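Local atomic coordinates of uncharacterized protein (Staphylococcus aureus subsp. aureus, PDB entry 3H04), a protein that is of unknown function but has the alpha/beta-hydrolase fold of a feruloyl-esterase-like family, and is probably a serine hydrolase acting on an ester or related substrate. Residues 30-35 and 60-65; 81-86 and 111-116; 96-101 and 117-122. One frame throughout, in Å; residues are numbered along the deposited sequence.

Interaction 1: 30-35 and 60-65; sequences GVIVYI and YDLIQL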
ATOM      1  N   GLY A  30      -4.019  -5.924  18.889  1.00 24.49           N
ATOM      2  CA  GLY A  30      -3.575  -4.771  18.108  1.00 23.57           C
ATOM      3  C   GLY A  30      -4.466  -4.461  16.907  1.00 22.40           C
ATOM      4  O   GLY A  30      -5.398  -5.184  16.597  1.00 22.48           O
ATOM      5  N   VAL A  31      -4.152  -3.371  16.231  1.00 21.17           N
ATOM      6  CA  VAL A  31      -4.901  -2.947  15.078  1.00 21.63           C
ATOM      7  C   VAL A  31      -3.928  -2.910  13.910  1.00 20.30           C
ATOM      8  O   VAL A  31      -2.818  -2.351  14.013  1.00 19.54           O
ATOM      9  CB  VAL A  31      -5.552  -1.555  15.326  1.00 21.41           C
ATOM     10  CG1 VAL A  31      -4.535  -0.576  15.837  1.00 25.69           C
ATOM     11  CG2 VAL A  31      -6.150  -0.969  14.046  1.00 27.69           C
ATOM     12  N   ILE A  32      -4.360  -3.542  12.827  1.00 18.82           N
ATOM     13  CA  ILE A  32      -3.636  -3.564  11.574  1.00 17.53           C
ATOM     14  C   ILE A  32      -4.407  -2.638  10.625  1.00 16.40           C
ATOM     15  O   ILE A  32      -5.518  -2.960  10.218  1.00 14.76           O
ATOM     16  CB  ILE A  32      -3.608  -4.973  10.974  1.00 15.81           C
ATOM     17  CG1 ILE A  32      -2.968  -5.970  11.940  1.00 18.21           C
ATOM     18  CG2 ILE A  32      -2.824  -4.950   9.604  1.00 17.64           C
ATOM     19  CD1 ILE A  32      -3.289  -7.432  11.621  1.00 18.94           C
ATOM     20  N   VAL A  33      -3.784  -1.535  10.241  1.00 15.98           N
ATOM     21  CA  VAL A  33      -4.343  -0.632   9.242  1.00 15.69           C
ATOM     22  C   VAL A  33      -3.873  -1.024   7.858  1.00 15.31           C
ATOM     23  O   VAL A  33      -2.696  -0.872   7.530  1.00 15.01           O
ATOM     24  CB  VAL A  33      -3.927   0.837   9.510  1.00 15.32           C
ATOM     25  CG1 VAL A  33      -4.607   1.779   8.467  1.00 16.27           C
ATOM     26  CG2 VAL A  33      -4.262   1.239  11.000  1.00 14.93           C
ATOM     27  N   TYR A  34      -4.815  -1.495   7.039  1.00 15.00           N
ATOM     28  CA  TYR A  34      -4.512  -2.079   5.751  1.00 14.51           C
ATOM     29  C   TYR A  34      -4.694  -1.064   4.621  1.00 15.37           C
ATOM     30  O   TYR A  34      -5.738  -0.432   4.529  1.00 13.42           O
ATOM     31  CB  TYR A  34      -5.360  -3.314   5.488  1.00 14.52           C
ATOM     32  CG  TYR A  34      -5.228  -3.796   4.065  1.00 16.81           C
ATOM     33  CD1 TYR A  34      -4.049  -4.381   3.626  1.00 18.63           C
ATOM     34  CD2 TYR A  34      -6.277  -3.644   3.145  1.00 16.25           C
ATOM     35  CE1 TYR A  34      -3.887  -4.773   2.323  1.00 17.71           C
ATOM     36  CE2 TYR A  34      -6.132  -4.051   1.853  1.00 14.90           C
ATOM     37  CZ  TYR A  34      -4.931  -4.639   1.439  1.00 17.62           C
ATOM     38  OH  TYR A  34      -4.736  -5.037   0.133  1.00 15.37           O
ATOM     39  N   ILE A  35      -3.664  -0.947   3.763  1.00 15.47           N
ATOM     40  CA  ILE A  35      -3.699  -0.035   2.641  1.00 16.03           C
ATOM     41  C   ILE A  35      -3.466  -0.832   1.372  1.00 16.39           C
ATOM     42  O   ILE A  35      -2.369  -1.437   1.157  1.00 16.24           O
ATOM     43  CB  ILE A  35      -2.678   1.111   2.811  1.00 16.45           C
ATOM     44  CG1 ILE A  35      -2.800   1.731   4.203  1.00 17.40           C
ATOM     45  CG2 ILE A  35      -2.861   2.141   1.677  1.00 15.09           C
ATOM     46  CD1 ILE A  35      -2.049   3.016   4.403  1.00 16.71           C
ATOM     47  N   TYR A  60      -6.082  -9.814  15.928  1.00 19.91           N
ATOM     48  CA  TYR A  60      -5.893  -8.411  15.580  1.00 19.19           C
ATOM     49  C   TYR A  60      -7.150  -7.850  14.917  1.00 19.20           C
ATOM     50  O   TYR A  60      -7.880  -8.572  14.230  1.00 18.46           O
ATOM     51  CB  TYR A  60      -4.661  -8.254  14.665  1.00 18.74           C
ATOM     52  CG  TYR A  60      -3.400  -8.658  15.386  1.00 19.32           C
ATOM     53  CD1 TYR A  60      -2.709  -7.753  16.194  1.00 23.87           C
ATOM     54  CD2 TYR A  60      -2.940  -9.955  15.340  1.00 20.60           C
ATOM     55  CE1 TYR A  60      -1.579  -8.128  16.904  1.00 22.01           C
ATOM     56  CE2 TYR A  60      -1.822 -10.326  16.017  1.00 19.63           C
ATOM     57  CZ  TYR A  60      -1.140  -9.419  16.812  1.00 21.37           C
ATOM     58  OH  TYR A  60      -0.023  -9.833  17.523  1.00 20.11           O
ATOM     59  N   ASP A  61      -7.426  -6.565  15.127  1.00 18.70           N
ATOM     60  CA  ASP A  61      -8.434  -5.893  14.281  1.00 18.64           C
ATOM     61  C   ASP A  61      -7.770  -5.516  12.973  1.00 18.82           C
ATOM     62  O   ASP A  61      -6.573  -5.182  12.962  1.00 18.88           O
ATOM     63  CB  ASP A  61      -8.966  -4.612  14.938  1.00 18.91           C
ATOM     64  CG  ASP A  61      -9.862  -4.894  16.147  1.00 20.95           C
ATOM     65  OD1 ASP A  61      -9.937  -6.063  16.593  1.00 23.02           O
ATOM     66  OD2 ASP A  61     -10.468  -3.924  16.630  1.00 21.07           O
ATOM     67  N   LEU A  62      -8.550  -5.578  11.889  1.00 17.83           N
ATOM     68  CA  LEU A  62      -8.107  -5.239  10.552  1.00 19.04           C
ATOM     69  C   LEU A  62      -8.961  -4.078  10.052  1.00 17.85           C
ATOM     70  O   LEU A  62     -10.169  -4.195   9.996  1.00 17.78           O
ATOM     71  CB  LEU A  62      -8.232  -6.434   9.591  1.00 17.74           C
ATOM     72  CG  LEU A  62      -7.686  -6.158   8.186  1.00 20.02           C
ATOM     73  CD1 LEU A  62      -6.183  -5.864   8.264  1.00 19.14           C
ATOM     74  CD2 LEU A  62      -7.967  -7.357   7.284  1.00 21.75           C
ATOM     75  N   ILE A  63      -8.323  -2.959   9.734  1.00 17.71           N
ATOM     76  CA  ILE A  63      -9.044  -1.763   9.294  1.00 16.98           C
ATOM     77  C   ILE A  63      -8.664  -1.431   7.857  1.00 17.10           C
ATOM     78  O   ILE A  63      -7.517  -1.134   7.599  1.00 17.00           O
ATOM     79  CB  ILE A  63      -8.730  -0.592  10.190  1.00 16.32           C
ATOM     80  CG1 ILE A  63      -8.983  -0.967  11.644  1.00 16.45           C
ATOM     81  CG2 ILE A  63      -9.623   0.617   9.790  1.00 19.16           C
ATOM     82  CD1 ILE A  63      -7.773  -1.337  12.492  1.00 15.45           C
ATOM     83  N   GLN A  64      -9.604  -1.487   6.924  1.00 15.88           N
ATOM     84  CA  GLN A  64      -9.271  -1.309   5.517  1.00 17.56           C
ATOM     85  C   GLN A  64      -9.556   0.120   5.078  1.00 17.60           C
ATOM     86  O   GLN A  64     -10.726   0.518   5.016  1.00 15.20           O
ATOM     87  CB  GLN A  64     -10.005  -2.389   4.717  1.00 17.68           C
ATOM     88  CG  GLN A  64      -9.546  -3.712   5.280  1.00 24.01           C
ATOM     89  CD  GLN A  64     -10.102  -4.924   4.645  1.00 28.52           C
ATOM     90  OE1 GLN A  64     -10.801  -5.674   5.319  1.00 32.11           O
ATOM     91  NE2 GLN A  64      -9.729  -5.200   3.385  1.00 30.82           N
ATOM     92  N   LEU A  65      -8.524   0.923   4.865  1.00 16.78           N
ATOM     93  CA  LEU A  65      -8.781   2.339   4.605  1.00 19.01           C
ATOM     94  C   LEU A  65      -8.875   2.682   3.154  1.00 16.84           C
ATOM     95  O   LEU A  65      -8.471   1.919   2.308  1.00 17.31           O
ATOM     96  CB  LEU A  65      -7.796   3.307   5.307  1.00 20.37           C
ATOM     97  CG  LEU A  65      -6.351   3.499   4.949  1.00 20.38           C
ATOM     98  CD1 LEU A  65      -6.119   4.145   3.611  1.00 17.42           C
ATOM     99  CD2 LEU A  65      -5.654   4.340   6.144  1.00 17.10           C
TER
HETATM  100  O   HOH W   1      -7.038  -0.479   1.901  1.00 14.70           O

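Interaction 2: 81-86 and 111-116; sequences DVYASF and LLIARD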
ATOM      1  N   ASP A  81      -5.339  12.198   2.531  1.00 17.14           N
ATOM      2  CA  ASP A  81      -6.451  11.266   2.819  1.00 16.96           C
ATOM      3  C   ASP A  81      -6.000  10.123   3.723  1.00 15.96           C
ATOM      4  O   ASP A  81      -6.691   9.718   4.646  1.00 16.08           O
ATOM      5  CB  ASP A  81      -7.022  10.667   1.492  1.00 16.45           C
ATOM      6  CG  ASP A  81      -7.907  11.651   0.688  1.00 20.53           C
ATOM      7  OD1 ASP A  81      -8.161  12.798   1.151  1.00 18.62           O
ATOM      8  OD2 ASP A  81      -8.369  11.247  -0.429  1.00 20.23           O
ATOM      9  N   VAL A  82      -4.868   9.514   3.380  1.00 16.69           N
ATOM     10  CA  VAL A  82      -4.317   8.411   4.146  1.00 16.00           C
ATOM     11  C   VAL A  82      -4.075   8.816   5.631  1.00 16.14           C
ATOM     12  O   VAL A  82      -4.470   8.114   6.560  1.00 15.81           O
ATOM     13  CB  VAL A  82      -3.006   7.899   3.453  1.00 16.33           C
ATOM     14  CG1 VAL A  82      -2.208   7.011   4.405  1.00 16.78           C
ATOM     15  CG2 VAL A  82      -3.371   7.166   2.111  1.00 15.75           C
ATOM     16  N   TYR A  83      -3.445   9.960   5.851  1.00 16.66           N
ATOM     17  CA  TYR A  83      -3.161  10.420   7.211  1.00 16.65           C
ATOM     18  C   TYR A  83      -4.446  10.847   7.953  1.00 17.54           C
ATOM     19  O   TYR A  83      -4.544  10.660   9.149  1.00 17.45           O
ATOM     20  CB  TYR A  83      -2.143  11.564   7.183  1.00 17.30           C
ATOM     21  CG  TYR A  83      -0.700  11.225   6.794  1.00 20.11           C
ATOM     22  CD1 TYR A  83      -0.350  10.019   6.190  1.00 19.88           C
ATOM     23  CD2 TYR A  83       0.314  12.167   7.003  1.00 19.30           C
ATOM     24  CE1 TYR A  83       0.998   9.748   5.857  1.00 24.13           C
ATOM     25  CE2 TYR A  83       1.610  11.932   6.645  1.00 20.87           C
ATOM     26  CZ  TYR A  83       1.964  10.718   6.102  1.00 22.34           C
ATOM     27  OH  TYR A  83       3.253  10.490   5.757  1.00 18.98           O
ATOM     28  N   ALA A  84      -5.436  11.400   7.245  1.00 17.68           N
ATOM     29  CA  ALA A  84      -6.721  11.759   7.893  1.00 18.05           C
ATOM     30  C   ALA A  84      -7.422  10.458   8.314  1.00 17.74           C
ATOM     31  O   ALA A  84      -7.940  10.375   9.400  1.00 17.64           O
ATOM     32  CB  ALA A  84      -7.613  12.579   6.984  1.00 17.38           C
ATOM     33  N   SER A  85      -7.352   9.417   7.485  1.00 17.79           N
ATOM     34  CA  SER A  85      -7.985   8.149   7.825  1.00 17.80           C
ATOM     35  C   SER A  85      -7.183   7.467   8.929  1.00 18.70           C
ATOM     36  O   SER A  85      -7.752   7.019   9.943  1.00 16.66           O
ATOM     37  CB  SER A  85      -8.157   7.243   6.595  1.00 18.57           C
ATOM     38  OG  SER A  85      -8.933   7.915   5.588  1.00 22.13           O
ATOM     39  N   PHE A  86      -5.861   7.425   8.763  1.00 18.93           N
ATOM     40  CA  PHE A  86      -5.027   6.869   9.813  1.00 17.76           C
ATOM     41  C   PHE A  86      -5.292   7.504  11.180  1.00 19.11           C
ATOM     42  O   PHE A  86      -5.439   6.771  12.153  1.00 17.86           O
ATOM     43  CB  PHE A  86      -3.532   6.914   9.515  1.00 17.99           C
ATOM     44  CG  PHE A  86      -2.719   6.235  10.591  1.00 16.76           C
ATOM     45  CD1 PHE A  86      -2.682   4.850  10.670  1.00 15.46           C
ATOM     46  CD2 PHE A  86      -2.095   6.981  11.581  1.00 18.68           C
ATOM     47  CE1 PHE A  86      -1.952   4.202  11.671  1.00 15.53           C
ATOM     48  CE2 PHE A  86      -1.376   6.330  12.620  1.00 18.34           C
ATOM     49  CZ  PHE A  86      -1.306   4.940  12.642  1.00 17.33           C
ATOM     50  N   LEU A 111       4.579   2.872   4.801  1.00 14.82           N
ATOM     51  CA  LEU A 111       5.888   3.300   5.268  1.00 13.48           C
ATOM     52  C   LEU A 111       5.935   4.789   5.543  1.00 14.67           C
ATOM     53  O   LEU A 111       6.642   5.188   6.483  1.00 13.63           O
ATOM     54  CB  LEU A 111       6.978   2.901   4.290  1.00 13.34           C
ATOM     55  CG  LEU A 111       7.310   1.391   4.248  1.00 14.29           C
ATOM     56  CD1 LEU A 111       7.892   1.069   2.847  1.00 14.05           C
ATOM     57  CD2 LEU A 111       8.275   0.995   5.376  1.00 15.26           C
ATOM     58  N   LEU A 112       5.233   5.613   4.735  1.00 14.30           N
ATOM     59  CA  LEU A 112       5.143   7.071   5.034  1.00 15.72           C
ATOM     60  C   LEU A 112       4.495   7.316   6.414  1.00 16.09           C
ATOM     61  O   LEU A 112       4.965   8.171   7.254  1.00 16.13           O
ATOM     62  CB  LEU A 112       4.393   7.830   3.934  1.00 14.75           C
ATOM     63  CG  LEU A 112       5.060   7.857   2.533  1.00 17.84           C
ATOM     64  CD1 LEU A 112       4.249   8.674   1.488  1.00 16.24           C
ATOM     65  CD2 LEU A 112       6.512   8.416   2.656  1.00 17.54           C
ATOM     66  N   ILE A 113       3.416   6.587   6.666  1.00 15.79           N
ATOM     67  CA  ILE A 113       2.758   6.648   7.971  1.00 15.84           C
ATOM     68  C   ILE A 113       3.784   6.280   9.077  1.00 16.32           C
ATOM     69  O   ILE A 113       3.940   7.014  10.054  1.00 16.79           O
ATOM     70  CB  ILE A 113       1.563   5.707   8.097  1.00 16.00           C
ATOM     71  CG1 ILE A 113       0.333   6.190   7.278  1.00 16.11           C
ATOM     72  CG2 ILE A 113       1.169   5.635   9.603  1.00 15.05           C
ATOM     73  CD1 ILE A 113      -0.791   5.129   7.104  1.00 16.37           C
ATOM     74  N   ALA A 114       4.509   5.180   8.891  1.00 16.95           N
ATOM     75  CA  ALA A 114       5.549   4.771   9.833  1.00 17.58           C
ATOM     76  C   ALA A 114       6.620   5.838  10.102  1.00 17.93           C
ATOM     77  O   ALA A 114       7.146   5.891  11.200  1.00 17.26           O
ATOM     78  CB  ALA A 114       6.216   3.404   9.403  1.00 17.55           C
ATOM     79  N   ARG A 115       6.938   6.680   9.119  1.00 17.03           N
ATOM     80  CA  ARG A 115       7.883   7.764   9.349  1.00 18.06           C
ATOM     81  C   ARG A 115       7.223   8.924  10.100  1.00 18.60           C
ATOM     82  O   ARG A 115       7.849   9.538  10.952  1.00 17.10           O
ATOM     83  CB  ARG A 115       8.463   8.252   8.008  1.00 19.00           C
ATOM     84  CG  ARG A 115       9.521   9.348   8.127  1.00 19.00           C
ATOM     85  CD  ARG A 115       9.768  10.049   6.803  1.00 20.39           C
ATOM     86  NE  ARG A 115       8.556  10.684   6.265  1.00 20.43           N
ATOM     87  CZ  ARG A 115       8.451  11.121   5.025  1.00 19.71           C
ATOM     88  NH1 ARG A 115       9.509  11.038   4.208  1.00 25.10           N
ATOM     89  NH2 ARG A 115       7.334  11.665   4.602  1.00 20.57           N
ATOM     90  N   ASP A 116       5.966   9.236   9.769  1.00 18.10           N
ATOM     91  CA  ASP A 116       5.334  10.485  10.212  1.00 19.39           C
ATOM     92  C   ASP A 116       4.396  10.357  11.429  1.00 19.19           C
ATOM     93  O   ASP A 116       3.809  11.341  11.870  1.00 18.22           O
ATOM     94  CB  ASP A 116       4.591  11.120   9.030  1.00 19.27           C
ATOM     95  CG  ASP A 116       5.536  11.572   7.929  1.00 20.07           C
ATOM     96  OD1 ASP A 116       6.739  11.781   8.206  1.00 17.50           O
ATOM     97  OD2 ASP A 116       5.096  11.730   6.786  1.00 20.02           O
TER

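Interaction 3: 96-101 and 117-122; sequences CPIFTF and RDIDGV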
ATOM      1  N   CYS A  96      -3.479   1.027  22.333  1.00 29.17           N
ATOM      2  CA  CYS A  96      -3.402  -0.294  21.729  1.00 28.32           C
ATOM      3  C   CYS A  96      -2.306  -0.356  20.622  1.00 25.69           C
ATOM      4  O   CYS A  96      -2.054   0.649  19.965  1.00 24.99           O
ATOM      5  CB  CYS A  96      -4.817  -0.645  21.246  1.00 28.47           C
ATOM      6  SG  CYS A  96      -4.902  -2.070  20.195  1.00 36.52           S
ATOM      7  N   PRO A  97      -1.613  -1.506  20.459  1.00 23.40           N
ATOM      8  CA  PRO A  97      -0.585  -1.563  19.415  1.00 22.32           C
ATOM      9  C   PRO A  97      -1.200  -1.341  18.055  1.00 20.70           C
ATOM     10  O   PRO A  97      -2.294  -1.821  17.813  1.00 20.81           O
ATOM     11  CB  PRO A  97      -0.047  -2.993  19.525  1.00 22.51           C
ATOM     12  CG  PRO A  97      -0.255  -3.325  21.037  1.00 22.83           C
ATOM     13  CD  PRO A  97      -1.613  -2.729  21.285  1.00 23.08           C
ATOM     14  N   ILE A  98      -0.501  -0.627  17.186  1.00 19.54           N
ATOM     15  CA  ILE A  98      -1.016  -0.325  15.849  1.00 18.03           C
ATOM     16  C   ILE A  98       0.075  -0.575  14.788  1.00 16.87           C
ATOM     17  O   ILE A  98       1.254  -0.244  14.997  1.00 16.00           O
ATOM     18  CB  ILE A  98      -1.642   1.109  15.833  1.00 18.31           C
ATOM     19  CG1 ILE A  98      -2.392   1.393  14.539  1.00 19.30           C
ATOM     20  CG2 ILE A  98      -0.606   2.182  16.145  1.00 18.84           C
ATOM     21  CD1 ILE A  98      -3.389   2.586  14.661  1.00 17.74           C
ATOM     22  N   PHE A  99      -0.343  -1.182  13.671  1.00 15.90           N
ATOM     23  CA  PHE A  99       0.515  -1.520  12.561  1.00 15.57           C
ATOM     24  C   PHE A  99      -0.068  -1.043  11.224  1.00 15.52           C
ATOM     25  O   PHE A  99      -1.297  -0.971  11.058  1.00 15.32           O
ATOM     26  CB  PHE A  99       0.664  -3.044  12.504  1.00 15.33           C
ATOM     27  CG  PHE A  99       1.129  -3.646  13.812  1.00 16.65           C
ATOM     28  CD1 PHE A  99       2.468  -3.734  14.090  1.00 14.46           C
ATOM     29  CD2 PHE A  99       0.215  -4.063  14.775  1.00 16.26           C
ATOM     30  CE1 PHE A  99       2.908  -4.262  15.295  1.00 17.85           C
ATOM     31  CE2 PHE A  99       0.639  -4.567  15.952  1.00 18.38           C
ATOM     32  CZ  PHE A  99       1.984  -4.690  16.209  1.00 17.21           C
ATOM     33  N   THR A 100       0.817  -0.806  10.265  1.00 14.55           N
ATOM     34  CA  THR A 100       0.394  -0.559   8.875  1.00 14.59           C
ATOM     35  C   THR A 100       0.794  -1.765   8.034  1.00 15.04           C
ATOM     36  O   THR A 100       1.859  -2.379   8.232  1.00 17.11           O
ATOM     37  CB  THR A 100       0.932   0.756   8.319  1.00 13.38           C
ATOM     38  OG1 THR A 100       2.377   0.805   8.403  1.00 14.12           O
ATOM     39  CG2 THR A 100       0.315   1.966   9.119  1.00 12.38           C
ATOM     40  N   PHE A 101      -0.101  -2.151   7.144  1.00 14.68           N
ATOM     41  CA  PHE A 101       0.070  -3.305   6.277  1.00 14.08           C
ATOM     42  C   PHE A 101      -0.341  -2.797   4.932  1.00 14.77           C
ATOM     43  O   PHE A 101      -1.502  -2.420   4.775  1.00 15.22           O
ATOM     44  CB  PHE A 101      -0.815  -4.469   6.739  1.00 14.30           C
ATOM     45  CG  PHE A 101      -0.920  -5.596   5.737  1.00 15.34           C
ATOM     46  CD1 PHE A 101       0.087  -5.828   4.824  1.00 15.18           C
ATOM     47  CD2 PHE A 101      -2.048  -6.406   5.711  1.00 15.19           C
ATOM     48  CE1 PHE A 101       0.029  -6.888   3.919  1.00 13.80           C
ATOM     49  CE2 PHE A 101      -2.153  -7.449   4.779  1.00 19.77           C
ATOM     50  CZ  PHE A 101      -1.113  -7.708   3.899  1.00 16.63           C
ATOM     51  N   ARG A 117       4.209   9.138  11.910  1.00 18.25           N
ATOM     52  CA  ARG A 117       3.357   8.877  13.058  1.00 19.29           C
ATOM     53  C   ARG A 117       4.133   7.875  13.880  1.00 20.43           C
ATOM     54  O   ARG A 117       5.138   7.353  13.407  1.00 21.84           O
ATOM     55  CB  ARG A 117       2.050   8.271  12.621  1.00 18.45           C
ATOM     56  CG  ARG A 117       1.150   9.199  11.742  1.00 18.32           C
ATOM     57  CD  ARG A 117       0.683  10.384  12.564  1.00 19.86           C
ATOM     58  NE  ARG A 117      -0.241  11.262  11.854  1.00 21.15           N
ATOM     59  CZ  ARG A 117       0.121  12.269  11.067  1.00 19.93           C
ATOM     60  NH1 ARG A 117       1.410  12.548  10.876  1.00 20.60           N
ATOM     61  NH2 ARG A 117      -0.809  13.022  10.467  1.00 21.22           N
ATOM     62  N   ASP A 118       3.654   7.555  15.067  1.00 21.26           N
ATOM     63  CA  ASP A 118       4.341   6.620  15.918  1.00 21.65           C
ATOM     64  C   ASP A 118       3.554   5.326  15.945  1.00 20.17           C
ATOM     65  O   ASP A 118       2.454   5.287  16.483  1.00 20.55           O
ATOM     66  CB  ASP A 118       4.494   7.220  17.325  1.00 24.52           C
ATOM     67  CG  ASP A 118       5.515   8.352  17.357  1.00 29.48           C
ATOM     68  OD1 ASP A 118       6.610   8.199  16.731  1.00 35.36           O
ATOM     69  OD2 ASP A 118       5.200   9.412  17.960  1.00 36.63           O
ATOM     70  N   ILE A 119       4.071   4.289  15.290  1.00 18.47           N
ATOM     71  CA  ILE A 119       3.383   2.989  15.216  1.00 17.44           C
ATOM     72  C   ILE A 119       4.311   1.862  15.626  1.00 18.06           C
ATOM     73  O   ILE A 119       5.507   2.069  15.767  1.00 17.80           O
ATOM     74  CB  ILE A 119       2.791   2.729  13.796  1.00 17.50           C
ATOM     75  CG1 ILE A 119       3.859   2.405  12.772  1.00 16.69           C
ATOM     76  CG2 ILE A 119       1.899   3.949  13.357  1.00 15.59           C
ATOM     77  CD1 ILE A 119       3.312   2.189  11.385  1.00 15.72           C
ATOM     78  N   ASP A 120       3.784   0.649  15.750  1.00 17.75           N
ATOM     79  CA  ASP A 120       4.570  -0.472  16.319  1.00 17.31           C
ATOM     80  C   ASP A 120       5.238  -1.402  15.317  1.00 16.58           C
ATOM     81  O   ASP A 120       6.096  -2.217  15.670  1.00 16.35           O
ATOM     82  CB  ASP A 120       3.667  -1.245  17.262  1.00 17.09           C
ATOM     83  CG  ASP A 120       3.123  -0.341  18.333  1.00 19.54           C
ATOM     84  OD1 ASP A 120       3.890  -0.071  19.243  1.00 19.39           O
ATOM     85  OD2 ASP A 120       1.993   0.183  18.220  1.00 18.44           O
ATOM     86  N   GLY A 121       4.867  -1.263  14.056  1.00 16.54           N
ATOM     87  CA  GLY A 121       5.465  -2.070  13.003  1.00 16.39           C
ATOM     88  C   GLY A 121       4.814  -1.857  11.664  1.00 16.75           C
ATOM     89  O   GLY A 121       3.727  -1.299  11.579  1.00 14.38           O
ATOM     90  N   VAL A 122       5.488  -2.338  10.612  1.00 16.40           N
ATOM     91  CA  VAL A 122       5.005  -2.211   9.248  1.00 16.98           C
ATOM     92  C   VAL A 122       5.149  -3.531   8.531  1.00 16.65           C
ATOM     93  O   VAL A 122       6.204  -4.206   8.668  1.00 16.07           O
ATOM     94  CB  VAL A 122       5.848  -1.177   8.398  1.00 18.02           C
ATOM     95  CG1 VAL A 122       5.325  -1.159   6.915  1.00 17.23           C
ATOM     96  CG2 VAL A 122       5.756   0.215   9.015  1.00 18.96           C
TER

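Interaction 1: 30-35 and 60-65
The Tyr34 ring and the Gln64 amide meet at an open angle, their planes 75° apart, with Gln64 NE2 3.8 Å from Tyr34 CD2. At the other end Gly30 N and Ile32 CD1 approach the Tyr60 ring obliquely. Both pairs belong to two parallel neighbours in the central sheet of this alpha/beta-hydrolase fold, the two strands of a beta-alpha-beta unit whose connection carries helix 50-56. The polar ends of the flat groups find partners beyond the two strands: Gln64 NE2 bonds Ala45 O, Tyr34 OH bonds Asp47, and Tyr60 OH bonds Asn270.

Between them, on the same side of the sheet, lies Ile32. Its CG1 stands anti to the carbonyl carbon (chi1 -58°), which carries CD1 back to Tyr60 CB at 3.4 Å, while CG2 rests against Leu62 CD1 at 3.7 Å. On the other side Val33 CG1 touches Leu65 CD2 at 3.6 Å.

The backbones are laced in the parallel pattern, Ile32 N to Asp61 O and Ile63 N to Ile32 O, then Tyr34 N to Ile63 O. At the C-terminal end Tyr34 O is gripped twice, by Leu65 N at 3.1 Å and by a water that also donates to Leu65 O, at 2.8 Å.

Interaction 2: 81-86 and 111-116
Ile113 fits between Val82, Tyr83 and Phe86, and this is the tight half of a helix-helix contact. Its CG2 sits squarely over the middle of the Phe86 ring, 3.8 Å from the centroid and only 2° off the ring normal, a textbook CH-pi contact. The other branch, with CG1 anti to the carbonyl carbon (chi1 -72°), brings CD1 to 3.6 Å from Val82 CG1 and CG1 to 3.9 Å from Tyr83 CE1, where the Tyr83 and Ile113 side chains run past each other in opposite directions.

The outer half is polar and partly exposed. Tyr83 reaches across so that its OH donates to Asp116 OD2, which lies near the ring plane; the modelled separation of 2.4 Å is very short and its exact value doubtful. Asp116 is itself held side-on by the preceding Arg115, NE to OD1 at 2.9 Å and NH2 to OD2 at 3.1 Å, the latter in the guanidinium plane. This pairing would steady the carboxylate and offset its charge. Arg115 also bonds the carbonyls of Ser197 and Lys198.

The axes stay 10.8 Å apart and cross at -63°, so large side chains bridge the gap. Beneath them lies the sheet: Val82 and Ile113 rest on Ile35 of strand 30-35, while Phe86 leans on Val33 as well as on Ile98 and Thr100 of strand 98-103.

Interaction 3: 96-101 and 117-122
Three hydrogen bonds tie Ile98 and Thr100 to Asp120 and Gly121. Asp120 supplies two of them. Its backbone N gives a bond to Ile98 O at 2.8 Å, and its carboxylate OD2 takes one from Ile98 N, also at 2.8 Å and nearly straight (170° at the hydrogen). OD2 is met on its anti side, 21° out of the carboxylate plane. One residue thus engages both backbone polar groups of Ile98, its side chain accepting the N-H much as a strand carbonyl would. The next bond, Thr100 N to Gly121 O at 3.2 Å, is an ordinary parallel-sheet link, joined by a CA-H...O contact from Val122 CA to Thr100 O at 3.3 Å.

The aromatic contact is on the side away from helix 105-116. Phe99 turns its ring back across Gly121, with CD1 3.4 Å from Gly121 N and CE1 3.7 Å from Asp120 CB; glycine, lacking a side chain, leaves room for the ring, which also touches Leu269 and Thr273 of helix 256-273.

The apolar contacts gather round Ile119 and Thr100. Ile119 CG2 lies 4.1 Å from Ile98 CG2, the side chains crossing at about a right angle, and its CD1 packs against Thr100 at CG2 and OG1. Thr100 OG1 holds the position between its backbone N and carbonyl carbon, beside Val122 CG2, and has its polar partner in Ser110 O of helix 105-116.

Helix 105-116 connects these two neighbouring strands in a right-handed beta-alpha-beta crossover, the first of them leading to what is probably the nucleophile elbow. At this end of the contact one carboxylate and one backbone N of the same residue satisfy Ile98 N and O, and from Thr100 N to Gly121 O the bonding is between backbones alone.

Interactions 1 and 3 lie in one sheet and interaction 2 rests on it. Strands 30-35 and 98-103 are direct neighbours, joined by Val33 N to Phe99 O and Val31 O to Phe99 N, so the two strand pairs form a continuous parallel block. Interaction 1 is wholly buried and built on regular backbone bonding; interaction 3, at the beginning of strand 98-103 and the loop that leads into strand 121-125, is partly exposed and adds a carboxylate to the backbone bonds. Interaction 2 relies on side chains, apolar over the sheet, with a tyrosine-to-aspartate hydrogen bond on its more exposed side. Phe86 and Ile113 bind the three together: Ile113 meets Ile35, whereas Phe86 meets both Val33 and Ile119.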